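Local coordinates for protein xyloglucan-specific endo-beta-1,4-glucanase BoGH9A (Bacteroides ovatus, PDB 6DHT) that cleaves the beta-1,4-glucosidic backbone of xyloglucans as a family 9 endo-glucanase, releasing xyloglucan oligosaccharides, at residues Thr242-Gly247 with Ala327-Glu332. Sequence-based numbering, arbitrary orientation.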
loop_
_atom_site.group_PDB
_atom_site.type_symbol
_atom_site.label_atom_id
_atom_site.label_comp_id
_atom_site.label_asym_id
_atom_site.label_seq_id
_atom_site.Cartn_x
_atom_site.Cartn_y
_atom_site.Cartn_z
ATOM N N THR A 242 18.155 6.148 -13.213
ATOM C CA THR A 242 18.819 7.066 -14.137
ATOM C C THR A 242 19.307 8.231 -13.300
ATOM O O THR A 242 18.892 8.415 -12.166
ATOM C CB THR A 242 17.828 7.547 -15.185
ATOM O OG1 THR A 242 16.636 7.990 -14.544
ATOM C CG2 THR A 242 17.491 6.448 -16.157
ATOM N N PRO A 243 20.211 9.062 -13.850
ATOM C CA PRO A 243 20.637 10.208 -13.039
ATOM C C PRO A 243 19.535 11.236 -12.791
ATOM O O PRO A 243 19.453 11.828 -11.706
ATOM C CB PRO A 243 21.758 10.825 -13.895
ATOM C CG PRO A 243 22.305 9.666 -14.635
ATOM C CD PRO A 243 21.107 8.821 -14.988
ATOM N N PHE A 244 18.707 11.480 -13.807
ATOM C CA PHE A 244 17.568 12.376 -13.697
ATOM C C PHE A 244 16.263 11.622 -13.970
ATOM O O PHE A 244 16.241 10.647 -14.707
ATOM C CB PHE A 244 17.648 13.521 -14.733
ATOM C CG PHE A 244 18.765 14.503 -14.500
ATOM C CD1 PHE A 244 18.636 15.507 -13.553
ATOM C CD2 PHE A 244 19.925 14.434 -15.251
ATOM C CE1 PHE A 244 19.663 16.414 -13.336
ATOM C CE2 PHE A 244 20.956 15.344 -15.046
ATOM C CZ PHE A 244 20.819 16.332 -14.086
ATOM N N PHE A 245 15.179 12.131 -13.427
ATOM C CA PHE A 245 13.868 11.662 -13.850
ATOM C C PHE A 245 13.709 11.918 -15.333
ATOM O O PHE A 245 14.100 12.984 -15.819
ATOM C CB PHE A 245 12.751 12.386 -13.101
ATOM C CG PHE A 245 12.646 12.022 -11.660
ATOM C CD1 PHE A 245 12.425 10.701 -11.272
ATOM C CD2 PHE A 245 12.675 13.003 -10.687
ATOM C CE1 PHE A 245 12.297 10.368 -9.927
ATOM C CE2 PHE A 245 12.535 12.693 -9.349
ATOM C CZ PHE A 245 12.323 11.355 -8.966
ATOM N N GLU A 246 13.166 10.946 -16.048
ATOM C CA GLU A 246 12.773 11.090 -17.435
ATOM C C GLU A 246 11.593 12.025 -17.598
ATOM O O GLU A 246 10.855 12.329 -16.651
ATOM C CB GLU A 246 12.411 9.713 -18.010
ATOM C CG GLU A 246 13.511 8.681 -17.942
ATOM C CD GLU A 246 14.595 8.811 -19.018
ATOM O OE1 GLU A 246 14.758 9.914 -19.594
ATOM O OE2 GLU A 246 15.284 7.797 -19.287
ATOM N N GLY A 247 11.386 12.507 -18.819
ATOM C CA GLY A 247 10.172 13.224 -19.125
ATOM C C GLY A 247 9.001 12.260 -19.161
ATOM O O GLY A 247 9.156 11.057 -18.850
ATOM N N ALA A 327 25.677 13.068 -10.916
ATOM C CA ALA A 327 24.806 13.337 -9.790
ATOM C C ALA A 327 23.506 12.566 -10.001
ATOM O O ALA A 327 23.057 12.394 -11.132
ATOM C CB ALA A 327 24.534 14.812 -9.679
ATOM N N ILE A 328 22.931 12.086 -8.903
ATOM C CA ILE A 328 21.672 11.346 -8.924
ATOM C C ILE A 328 20.594 12.225 -8.318
ATOM O O ILE A 328 20.786 12.759 -7.231
ATOM C CB ILE A 328 21.802 10.067 -8.085
ATOM C CG1 ILE A 328 22.999 9.227 -8.543
ATOM C CG2 ILE A 328 20.492 9.266 -8.128
ATOM C CD1 ILE A 328 22.902 8.698 -9.951
ATOM N N ALA A 329 19.455 12.397 -9.001
ATOM C CA ALA A 329 18.414 13.313 -8.535
ATOM C C ALA A 329 17.012 12.708 -8.449
ATOM O O ALA A 329 16.024 13.426 -8.360
ATOM C CB ALA A 329 18.373 14.540 -9.444
ATOM N N THR A 330 16.963 11.381 -8.458
ATOM C CA THR A 330 15.695 10.654 -8.384
ATOM C C THR A 330 15.374 10.377 -6.912
ATOM O O THR A 330 16.045 10.887 -6.042
ATOM C CB THR A 330 15.796 9.364 -9.163
ATOM O OG1 THR A 330 16.860 8.596 -8.624
ATOM C CG2 THR A 330 16.079 9.650 -10.636
ATOM N N GLY A 331 14.352 9.560 -6.620
ATOM C CA GLY A 331 13.840 9.466 -5.257
ATOM C C GLY A 331 14.885 9.076 -4.220
ATOM O O GLY A 331 15.621 8.121 -4.412
ATOM N N GLU A 332 14.943 9.813 -3.111
ATOM C CA GLU A 332 15.995 9.575 -2.140
ATOM C C GLU A 332 15.714 8.363 -1.259
ATOM O O GLU A 332 16.593 7.523 -1.080
ATOM C CB GLU A 332 16.242 10.787 -1.254
ATOM C CG GLU A 332 17.453 10.590 -0.363
ATOM C CD GLU A 332 17.794 11.815 0.463
ATOM O OE1 GLU A 332 16.848 12.499 0.921
ATOM O OE2 GLU A 332 19.011 12.076 0.653
HETATM O O HOH W 1 21.674 13.972 -12.340
#
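F245 lays one face of its ring over the backbone of T330, whose CA sits 3.9 Å from the ring centroid and 27° off the normal, a CH-pi contact shifted toward the rim. The ring gets there because its CG lies anti to the carbonyl carbon (chi1 -70°). CZ then reaches on to the N of G331 at 3.6 Å, while CE1 touches T330 CB at 3.7 Å. T330 itself splits its two branches: the methyl CG2 tucks against the O of T242 at 3.4 Å, and OG1 turns to a hydrogen bond with T241 of strand 239-241. A329 N donates to the O of P243 at 2.8 Å, nearly in line with that carbonyl but with its N-H bent to 148°, and I328 CA adds a CA-H...O contact to the same oxygen. P243 CB packs on the O of A327. With an alanine here instead of F245, the T330 backbone would probably lose its aromatic cover and a gap would open beside D171, the predicted nucleophile, which the ring also touches. A single direct backbone hydrogen bond thus pins the two loops together, and mainly dispersive contacts do the rest, setting the F245 ring beside that carboxylate.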